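PDB 5FYP: phosphoinositol-specific phospholipase C from Pseudomonas sp., which probably cleaves phosphoinositides as a calcium-dependent phospholipase C of the TIM-barrel class. Local coordinates for residues D50-R55 with K120-S125; H64-R69 with S129-K134. One frame throughout, in Å; residues are numbered along the deposited sequence. Where two conformers were deposited one is given.

In the fold
Interactions 1 and 2 are adjoining parts of one region at the carboxyl ends of strands 46-52 and 114-120, their centres about 7 Å apart and their segments alternating along the chain. Interaction 1 carries the calcium site at its Asp50 end; interaction 2 lies farther out, the side chain of Trp66 about 14 Å from the calcium ion. They are joined directly by a salt bridge, Asp53 OD2 to Arg131 NE at 2.8 Å, and probably by a hydrogen bond from Phe67 N to Trp52 O, also 2.8 Å; water 3 touches residues of both. The end of strand 46-52 and the turn after it are thus tied to segments 64-69 and 129-134.

Interaction 1. Residues D50-R55 with K120-S125; sequences DFWDQR and KKQGWS. With CA (calcium ion), chain I.
Phe51 and Lys120 pair as neighbours in a parallel beta bridge, at the ends of strands 46-52 and 114-120, and side chains carry the contact on into the loops beyond. Lys121 N donates to Phe51 O at 3.0 Å. The Phe51 ring receives Lys120 CA over its face in a CH-pi contact; one residue on, Lys121 CB rests over the six-membered ring of Trp52, 3.4 Å from its centroid, while the Gln122 amide meets the Trp52 rim. Replacing Trp52 by an alanine is likely to leave Lys121 CB and CG without the ring beneath them and Arg69 O without its indole N-H. The two strands belong to a beta-alpha-beta crossover through helix 94-107, and the active site of a TIM barrel lies at such carboxyl ends of the strands. Accordingly Asp50 OD1 binds calcium at 2.3 Å, alongside Asn27, Glu48 and Asp119. Water 1, also a calcium ligand, donates to Asp50 OD2, which is hydrogen-bonded to Tyr29 OH too, and accepts from Lys121 NZ, which also reaches Asp119. Gln122 runs extended beyond CG (chi2 177°) and puts OE1 against two backbone amides: Gln54 N at 2.9 Å, in the carbonyl plane, and, in a weak bond, Asp53 N. Bent at its last torsion (chi4 -38°), Lys120 brings NZ to Gln122 O, to Gly123 O at 2.9 Å and, in a salt bridge whose hydrogen bond is weak, to Asp53 OD1 at 3.0 Å; both carbonyls are approached from above their planes. Arg131 NE holds Asp53 OD2 in a second salt bridge.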
ATOM      1  N   ASP A  50       2.965  -8.279  -6.088  1.00  7.96           N
ATOM      2  CA  ASP A  50       3.990  -9.086  -5.426  1.00  7.94           C
ATOM      3  C   ASP A  50       5.253  -9.017  -6.270  1.00  7.98           C
ATOM      4  O   ASP A  50       5.201  -9.315  -7.480  1.00 10.26           O
ATOM      5  CB  ASP A  50       3.562 -10.555  -5.323  1.00  8.88           C
ATOM      6  CG  ASP A  50       2.419 -10.802  -4.348  1.00  9.29           C
ATOM      7  OD1 ASP A  50       2.040  -9.899  -3.604  1.00 12.08           O
ATOM      8  OD2 ASP A  50       1.899 -11.947  -4.354  1.00 10.83           O
ATOM      9  N   PHE A  51       6.386  -8.650  -5.650  1.00  7.80           N
ATOM     10  CA  PHE A  51       7.577  -8.417  -6.466  1.00  7.95           C
ATOM     11  C   PHE A  51       8.793  -9.147  -5.941  1.00  7.92           C
ATOM     12  O   PHE A  51       9.054  -9.229  -4.735  1.00  8.35           O
ATOM     13  CB  PHE A  51       7.813  -6.914  -6.694  1.00  8.49           C
ATOM     14  CG  PHE A  51       8.300  -6.137  -5.495  1.00  8.44           C
ATOM     15  CD1 PHE A  51       7.444  -5.667  -4.499  1.00  8.09           C
ATOM     16  CD2 PHE A  51       9.643  -5.788  -5.396  1.00  8.50           C
ATOM     17  CE1 PHE A  51       7.912  -4.906  -3.443  1.00  7.83           C
ATOM     18  CE2 PHE A  51      10.109  -5.009  -4.359  1.00  9.63           C
ATOM     19  CZ  PHE A  51       9.255  -4.576  -3.379  1.00  9.16           C
ATOM     20  N   TRP A  52       9.529  -9.683  -6.904  1.00  8.08           N
ATOM     21  CA  TRP A  52      10.668 -10.599  -6.696  1.00  8.81           C
ATOM     22  C   TRP A  52      11.909  -9.988  -7.287  1.00  9.11           C
ATOM     23  O   TRP A  52      11.884  -9.356  -8.356  1.00  9.86           O
ATOM     24  CB  TRP A  52      10.374 -11.943  -7.382  1.00  9.71           C
ATOM     25  CG  TRP A  52       9.200 -12.683  -6.806  1.00  9.48           C
ATOM     26  CD1 TRP A  52       7.880 -12.445  -7.020  1.00  9.50           C
ATOM     27  CD2 TRP A  52       9.259 -13.756  -5.862  1.00 10.32           C
ATOM     28  NE1 TRP A  52       7.124 -13.298  -6.259  1.00 10.64           N
ATOM     29  CE2 TRP A  52       7.942 -14.117  -5.545  1.00 10.70           C
ATOM     30  CE3 TRP A  52      10.305 -14.440  -5.251  1.00 11.76           C
ATOM     31  CZ2 TRP A  52       7.641 -15.121  -4.628  1.00 12.21           C
ATOM     32  CZ3 TRP A  52      10.009 -15.438  -4.342  1.00 13.91           C
ATOM     33  CH2 TRP A  52       8.688 -15.763  -4.035  1.00 13.78           C
ATOM     34  N   ASP A  53      13.034 -10.201  -6.613  1.00  9.17           N
ATOM     35  CA  ASP A  53      14.325  -9.786  -7.153  1.00  9.98           C
ATOM     36  C   ASP A  53      14.786 -10.677  -8.305  1.00 10.83           C
ATOM     37  O   ASP A  53      15.408 -10.231  -9.260  1.00 12.79           O
ATOM     38  CB  ASP A  53      15.382  -9.836  -6.046  1.00  9.05           C
ATOM     39  CG  ASP A  53      15.296  -8.652  -5.103  1.00 10.82           C
ATOM     40  OD1 ASP A  53      14.189  -8.340  -4.613  1.00 11.30           O
ATOM     41  OD2 ASP A  53      16.336  -7.973  -4.918  1.00 11.07           O
ATOM     42  N   GLN A  54      14.529 -11.979  -8.164  0.50 11.22           N
ATOM     43  CA  GLN A  54      15.082 -12.997  -9.066  0.50 13.50           C
ATOM     44  C   GLN A  54      13.979 -13.568  -9.974  0.50 12.59           C
ATOM     45  O   GLN A  54      12.796 -13.472  -9.667  0.50 12.52           O
ATOM     46  CB  GLN A  54      15.704 -14.139  -8.252  0.50 15.61           C
ATOM     47  CG  GLN A  54      16.721 -13.767  -7.211  0.50 15.60           C
ATOM     48  CD  GLN A  54      17.983 -13.275  -7.814  0.50 20.36           C
ATOM     49  OE1 GLN A  54      18.276 -13.526  -8.989  0.50 21.20           O
ATOM     50  NE2 GLN A  54      18.719 -12.514  -7.042  0.50 17.56           N
ATOM     51  N   ARG A  55      14.388 -14.181 -11.079  1.00 11.27           N
ATOM     52  CA  ARG A  55      13.457 -14.830 -12.020  1.00 12.01           C
ATOM     53  C   ARG A  55      12.850 -16.066 -11.403  1.00 11.17           C
ATOM     54  O   ARG A  55      11.686 -16.385 -11.648  1.00 12.95           O
ATOM     55  CB  ARG A  55      14.207 -15.175 -13.313  1.00 12.03           C
ATOM     56  CG  ARG A  55      13.339 -15.804 -14.404  1.00 14.41           C
ATOM     57  CD  ARG A  55      14.123 -16.053 -15.688  1.00 18.38           C
ATOM     58  NE  ARG A  55      14.427 -14.777 -16.341  1.00 27.38           N
ATOM     59  CZ  ARG A  55      13.558 -13.965 -16.989  1.00 31.23           C
ATOM     60  NH1 ARG A  55      12.250 -14.270 -17.124  1.00 34.79           N
ATOM     61  NH2 ARG A  55      14.008 -12.816 -17.528  1.00 24.40           N
ATOM     62  N   LYS A 120       6.772  -7.299  -1.034  1.00  7.37           N
ATOM     63  CA  LYS A 120       8.109  -7.705  -1.378  1.00  7.75           C
ATOM     64  C   LYS A 120       8.333  -9.160  -0.961  1.00  7.67           C
ATOM     65  O   LYS A 120       8.052  -9.515   0.162  1.00  8.48           O
ATOM     66  CB  LYS A 120       9.125  -6.808  -0.672  1.00  8.02           C
ATOM     67  CG  LYS A 120      10.541  -7.021  -1.177  1.00  8.52           C
ATOM     68  CD  LYS A 120      11.556  -6.074  -0.556  1.00  9.58           C
ATOM     69  CE  LYS A 120      12.796  -5.852  -1.354  1.00 13.14           C
ATOM     70  NZ  LYS A 120      13.350  -7.025  -2.057  1.00  9.85           N
ATOM     71  N   LYS A 121       8.888  -9.967  -1.870  1.00  8.14           N
ATOM     72  CA  LYS A 121       8.984 -11.420  -1.652  1.00  8.40           C
ATOM     73  C   LYS A 121      10.376 -11.950  -1.347  1.00  8.92           C
ATOM     74  O   LYS A 121      10.495 -13.078  -0.878  1.00 10.68           O
ATOM     75  CB  LYS A 121       8.365 -12.160  -2.834  1.00  9.23           C
ATOM     76  CG  LYS A 121       6.869 -11.887  -2.977  1.00  9.74           C
ATOM     77  CD  LYS A 121       6.041 -12.414  -1.823  1.00 11.87           C
ATOM     78  CE  LYS A 121       4.581 -12.051  -1.940  1.00 14.58           C
ATOM     79  NZ  LYS A 121       3.793 -12.539  -0.779  1.00 15.87           N
ATOM     80  N   GLN A 122      11.422 -11.153  -1.573  1.00  9.11           N
ATOM     81  CA  GLN A 122      12.812 -11.531  -1.273  1.00  9.34           C
ATOM     82  C   GLN A 122      13.446 -10.385  -0.480  1.00  9.85           C
ATOM     83  O   GLN A 122      12.822  -9.366  -0.208  1.00 11.93           O
ATOM     84  CB  GLN A 122      13.568 -11.861  -2.557  1.00 10.02           C
ATOM     85  CG  GLN A 122      12.999 -13.105  -3.218  1.00 11.43           C
ATOM     86  CD  GLN A 122      13.633 -13.468  -4.519  1.00 14.47           C
ATOM     87  OE1 GLN A 122      13.640 -12.687  -5.459  1.00 11.84           O
ATOM     88  NE2 GLN A 122      14.085 -14.709  -4.610  1.00 60.51           N
ATOM     89  N   GLY A 123      14.700 -10.574  -0.075  1.00 10.61           N
ATOM     90  CA  GLY A 123      15.413  -9.542   0.662  1.00 11.64           C
ATOM     91  C   GLY A 123      15.937  -8.420  -0.197  1.00 10.60           C
ATOM     92  O   GLY A 123      15.805  -8.457  -1.426  1.00 12.07           O
ATOM     93  N   TRP A 124      16.514  -7.405   0.448  1.00 10.37           N
ATOM     94  CA  TRP A 124      17.155  -6.315  -0.272  1.00 10.53           C
ATOM     95  C   TRP A 124      18.510  -6.799  -0.801  1.00 11.38           C
ATOM     96  O   TRP A 124      19.187  -7.597  -0.149  1.00 13.85           O
ATOM     97  CB  TRP A 124      17.381  -5.120   0.657  1.00 10.19           C
ATOM     98  CG  TRP A 124      16.103  -4.529   1.101  1.00 10.29           C
ATOM     99  CD1 TRP A 124      15.549  -4.580   2.344  1.00  9.83           C
ATOM    100  CD2 TRP A 124      15.203  -3.764   0.307  1.00  9.79           C
ATOM    101  NE1 TRP A 124      14.339  -3.944   2.354  1.00  8.77           N
ATOM    102  CE2 TRP A 124      14.101  -3.446   1.102  1.00  8.71           C
ATOM    103  CE3 TRP A 124      15.214  -3.367  -1.027  1.00  9.40           C
ATOM    104  CZ2 TRP A 124      13.018  -2.717   0.594  1.00  8.53           C
ATOM    105  CZ3 TRP A 124      14.157  -2.647  -1.513  1.00 10.51           C
ATOM    106  CH2 TRP A 124      13.066  -2.326  -0.717  1.00 10.15           C
ATOM    107  N   SER A 125      18.934  -6.271  -1.947  1.00 11.86           N
ATOM    108  CA  SER A 125      20.329  -6.513  -2.373  1.00 12.44           C
ATOM    109  C   SER A 125      21.273  -5.504  -1.768  1.00 13.73           C
ATOM    110  O   SER A 125      20.861  -4.505  -1.196  1.00 14.55           O
ATOM    111  CB  SER A 125      20.467  -6.440  -3.893  1.00 10.74           C
ATOM    112  OG  SER A 125      20.658  -5.120  -4.396  1.00 13.10           O
TER
HETATM  113 CA    CA I1303       0.504 -10.364  -1.934  0.80 12.02          CA
HETATM  114  O   HOH W   1       1.043 -12.723  -1.896  1.00 14.45           O
HETATM  115  O   HOH W   2      11.738  -8.874  -3.669  1.00  9.68           O
HETATM  116  O   HOH W   3      15.422  -5.784  -3.599  1.00 11.11           O
HETATM  117  O   HOH W   4      -0.790 -11.344  -0.162  1.00 23.49           O

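Interaction 2. Residues H64-R69 with S129-K134; sequences HHWFVR and SGRTPK
Arg131 lays its aliphatic chain across the Trp66 indole: CB comes within 3.5 Å of Trp66 CZ2, CG lies over the same face toward the rim, and CD makes a CH-pi contact 4.0 Å from the centroid of the five-membered ring. The indole and the arginine stem run antiparallel, and the bend at chi3 (-58°) helps turn the guanidinium nearly perpendicular to the indole (87°), well above its plane, so that methylenes rather than the charged group cover the ring. CD packs against His65 O at 3.2 Å. Beside this, His64 N donates to Gly130 O at 2.8 Å, and His64 CD2 lies close to the same oxygen. Gly130 has a positive phi (76°), and a CB there would crowd that imidazole. In the indole plane, water 3 accepts from Trp66 NE1 at 3.0 Å and can donate to Arg131 O, though other acceptors compete for its protons. In the next shell, Arg131 NE pairs with Asp53, NH1 with Ser62 O, and the backbone N with the Ser125 hydroxyl, while Trp66 also packs on Leu94 of helix 94-107 and Leu139 of helix 133-144. Thr132, the N-cap, starts the latter helix. One arginine therefore divides its labour: its methylenes cover part of an aromatic face, while NE and NH1 have Asp53 and Ser62 O, which would probably offset part of the cost of burying the charge.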
ATOM      1  N   HIS A  64      18.181  -2.659 -10.881  1.00 12.22           N
ATOM      2  CA  HIS A  64      17.159  -1.613 -11.072  1.00 12.99           C
ATOM      3  C   HIS A  64      15.850  -2.158 -11.631  1.00 12.33           C
ATOM      4  O   HIS A  64      15.109  -1.439 -12.245  1.00 17.89           O
ATOM      5  CB  HIS A  64      17.691  -0.476 -11.976  1.00 14.57           C
ATOM      6  CG  HIS A  64      19.100  -0.068 -11.683  1.00 17.26           C
ATOM      7  ND1 HIS A  64      20.045   0.105 -12.666  1.00 21.13           N
ATOM      8  CD2 HIS A  64      19.735   0.132 -10.512  1.00 15.63           C
ATOM      9  CE1 HIS A  64      21.190   0.457 -12.108  1.00 22.44           C
ATOM     10  NE2 HIS A  64      21.034   0.469 -10.805  1.00 21.67           N
ATOM     11  N   HIS A  65      15.622  -3.450 -11.413  0.50 12.15           N
ATOM     12  CA  HIS A  65      14.520  -4.213 -11.995  0.50 11.68           C
ATOM     13  C   HIS A  65      14.008  -5.222 -11.009  0.50 10.45           C
ATOM     14  O   HIS A  65      14.792  -5.798 -10.282  0.50 10.80           O
ATOM     15  CB  HIS A  65      15.103  -4.973 -13.207  0.50 12.87           C
ATOM     16  CG  HIS A  65      14.224  -6.049 -13.782  0.50 13.14           C
ATOM     17  ND1 HIS A  65      14.119  -7.340 -13.286  0.50 15.73           N
ATOM     18  CD2 HIS A  65      13.419  -6.003 -14.863  0.50 13.32           C
ATOM     19  CE1 HIS A  65      13.247  -8.018 -14.018  0.50 12.91           C
ATOM     20  NE2 HIS A  65      12.840  -7.232 -15.012  0.50  9.13           N
ATOM     21  N   TRP A  66      12.695  -5.441 -11.013  1.00  9.57           N
ATOM     22  CA  TRP A  66      12.085  -6.521 -10.233  1.00  9.68           C
ATOM     23  C   TRP A  66      11.011  -7.190 -11.092  1.00 10.12           C
ATOM     24  O   TRP A  66      10.439  -6.552 -11.971  1.00 10.85           O
ATOM     25  CB  TRP A  66      11.457  -6.018  -8.926  1.00  9.86           C
ATOM     26  CG  TRP A  66      12.458  -5.528  -7.877  1.00  9.49           C
ATOM     27  CD1 TRP A  66      12.871  -6.245  -6.789  1.00  9.45           C
ATOM     28  CD2 TRP A  66      13.101  -4.243  -7.783  1.00  9.95           C
ATOM     29  NE1 TRP A  66      13.716  -5.488  -6.033  1.00  9.81           N
ATOM     30  CE2 TRP A  66      13.878  -4.257  -6.612  1.00  9.80           C
ATOM     31  CE3 TRP A  66      13.104  -3.096  -8.582  1.00 10.77           C
ATOM     32  CZ2 TRP A  66      14.641  -3.174  -6.228  1.00 10.79           C
ATOM     33  CZ3 TRP A  66      13.874  -2.011  -8.191  1.00 11.75           C
ATOM     34  CH2 TRP A  66      14.630  -2.065  -7.038  1.00 10.97           C
ATOM     35  N   PHE A  67      10.730  -8.460 -10.782  1.00  9.17           N
ATOM     36  CA  PHE A  67       9.699  -9.250 -11.451  1.00  9.07           C
ATOM     37  C   PHE A  67       8.402  -9.168 -10.659  1.00  9.10           C
ATOM     38  O   PHE A  67       8.431  -8.941  -9.438  1.00  9.39           O
ATOM     39  CB  PHE A  67      10.104 -10.707 -11.513  1.00  9.64           C
ATOM     40  CG  PHE A  67      11.332 -10.981 -12.311  1.00 10.77           C
ATOM     41  CD1 PHE A  67      12.595 -10.935 -11.712  1.00 12.15           C
ATOM     42  CD2 PHE A  67      11.262 -11.330 -13.652  1.00 12.39           C
ATOM     43  CE1 PHE A  67      13.740 -11.222 -12.439  1.00 14.49           C
ATOM     44  CE2 PHE A  67      12.394 -11.615 -14.391  1.00 13.98           C
ATOM     45  CZ  PHE A  67      13.627 -11.577 -13.787  1.00 14.70           C
ATOM     46  N   VAL A  68       7.274  -9.438 -11.320  1.00  9.20           N
ATOM     47  CA  VAL A  68       5.977  -9.528 -10.645  1.00  8.71           C
ATOM     48  C   VAL A  68       5.364 -10.885 -10.967  1.00  9.40           C
ATOM     49  O   VAL A  68       5.083 -11.198 -12.128  1.00  9.61           O
ATOM     50  CB  VAL A  68       5.043  -8.375 -11.017  1.00  9.05           C
ATOM     51  CG1 VAL A  68       3.625  -8.609 -10.526  1.00  9.06           C
ATOM     52  CG2 VAL A  68       5.585  -7.056 -10.484  1.00  9.61           C
ATOM     53  N   ARG A  69       5.128 -11.656  -9.903  1.00  8.78           N
ATOM     54  CA  ARG A  69       4.513 -12.986  -9.976  1.00  9.44           C
ATOM     55  C   ARG A  69       4.143 -13.416  -8.567  1.00  9.38           C
ATOM     56  O   ARG A  69       4.632 -12.822  -7.584  1.00  9.86           O
ATOM     57  CB  ARG A  69       5.455 -14.020 -10.587  1.00  9.64           C
ATOM     58  CG  ARG A  69       6.683 -14.307  -9.735  1.00  9.53           C
ATOM     59  CD  ARG A  69       7.518 -15.416 -10.350  1.00  9.87           C
ATOM     60  NE  ARG A  69       8.695 -15.722  -9.525  1.00 10.26           N
ATOM     61  CZ  ARG A  69       9.812 -15.019  -9.527  1.00  9.89           C
ATOM     62  NH1 ARG A  69       9.994 -14.028 -10.393  1.00 10.12           N
ATOM     63  NH2 ARG A  69      10.778 -15.308  -8.634  1.00 10.52           N
ATOM     64  N   SER A 129      24.402  -5.031  -6.741  1.00 15.43           N
ATOM     65  CA  SER A 129      23.353  -5.687  -7.513  1.00 13.28           C
ATOM     66  C   SER A 129      22.207  -4.763  -7.912  1.00 13.47           C
ATOM     67  O   SER A 129      21.351  -5.180  -8.674  1.00 15.40           O
ATOM     68  CB  SER A 129      22.812  -6.907  -6.798  1.00 13.45           C
ATOM     69  OG  SER A 129      23.795  -7.931  -6.746  1.00 16.55           O
ATOM     70  N   GLY A 130      22.194  -3.527  -7.435  1.00 13.00           N
ATOM     71  CA  GLY A 130      21.263  -2.532  -7.976  1.00 12.55           C
ATOM     72  C   GLY A 130      19.809  -2.647  -7.530  1.00 11.51           C
ATOM     73  O   GLY A 130      18.916  -2.131  -8.189  1.00 12.37           O
ATOM     74  N   ARG A 131      19.592  -3.322  -6.395  1.00 11.38           N
ATOM     75  CA  ARG A 131      18.226  -3.506  -5.851  1.00 10.15           C
ATOM     76  C   ARG A 131      18.193  -3.218  -4.345  1.00 10.39           C
ATOM     77  O   ARG A 131      17.569  -3.937  -3.558  1.00 10.47           O
ATOM     78  CB  ARG A 131      17.692  -4.902  -6.196  1.00  9.19           C
ATOM     79  CG  ARG A 131      17.527  -5.132  -7.701  1.00  9.55           C
ATOM     80  CD  ARG A 131      16.841  -6.474  -7.983  1.00 10.29           C
ATOM     81  NE  ARG A 131      17.617  -7.568  -7.402  1.00 11.42           N
ATOM     82  CZ  ARG A 131      18.643  -8.160  -7.975  1.00 13.33           C
ATOM     83  NH1 ARG A 131      18.966  -7.898  -9.245  1.00 14.30           N
ATOM     84  NH2 ARG A 131      19.341  -9.081  -7.333  1.00 13.22           N
ATOM     85  N   THR A 132      18.841  -2.131  -3.965  1.00 10.74           N
ATOM     86  CA  THR A 132      18.807  -1.624  -2.595  1.00 10.90           C
ATOM     87  C   THR A 132      17.518  -0.814  -2.362  1.00 11.12           C
ATOM     88  O   THR A 132      16.817  -0.472  -3.295  1.00 11.10           O
ATOM     89  CB  THR A 132      20.005  -0.712  -2.339  1.00 12.02           C
ATOM     90  OG1 THR A 132      19.836   0.492  -3.090  1.00 12.26           O
ATOM     91  CG2 THR A 132      21.336  -1.383  -2.635  1.00 12.73           C
ATOM     92  N   PRO A 133      17.252  -0.451  -1.096  1.00 10.17           N
ATOM     93  CA  PRO A 133      16.172   0.516  -0.829  1.00  8.75           C
ATOM     94  C   PRO A 133      16.272   1.785  -1.680  1.00 10.23           C
ATOM     95  O   PRO A 133      15.251   2.268  -2.158  1.00 10.58           O
ATOM     96  CB  PRO A 133      16.315   0.768   0.663  1.00  9.45           C
ATOM     97  CG  PRO A 133      16.771  -0.570   1.176  1.00 10.84           C
ATOM     98  CD  PRO A 133      17.766  -1.036   0.148  1.00 11.61           C
ATOM     99  N   LYS A 134      17.480   2.322  -1.830  1.00 11.28           N
ATOM    100  CA  LYS A 134      17.652   3.507  -2.635  1.00 11.93           C
ATOM    101  C   LYS A 134      17.273   3.265  -4.116  1.00 10.90           C
ATOM    102  O   LYS A 134      16.609   4.096  -4.738  1.00 11.89           O
ATOM    103  CB  LYS A 134      19.077   4.028  -2.529  1.00 14.87           C
ATOM    104  CG  LYS A 134      19.382   5.273  -3.344  1.00 18.08           C
ATOM    105  CD  LYS A 134      20.612   5.936  -2.759  1.00 35.38           C
ATOM    106  CE  LYS A 134      21.206   7.054  -3.593  1.00 55.61           C
ATOM    107  NZ  LYS A 134      21.475   6.684  -5.012  1.00 55.85           N
TER
HETATM  108  O   HOH W   3      15.422  -5.784  -3.599  1.00 11.11           O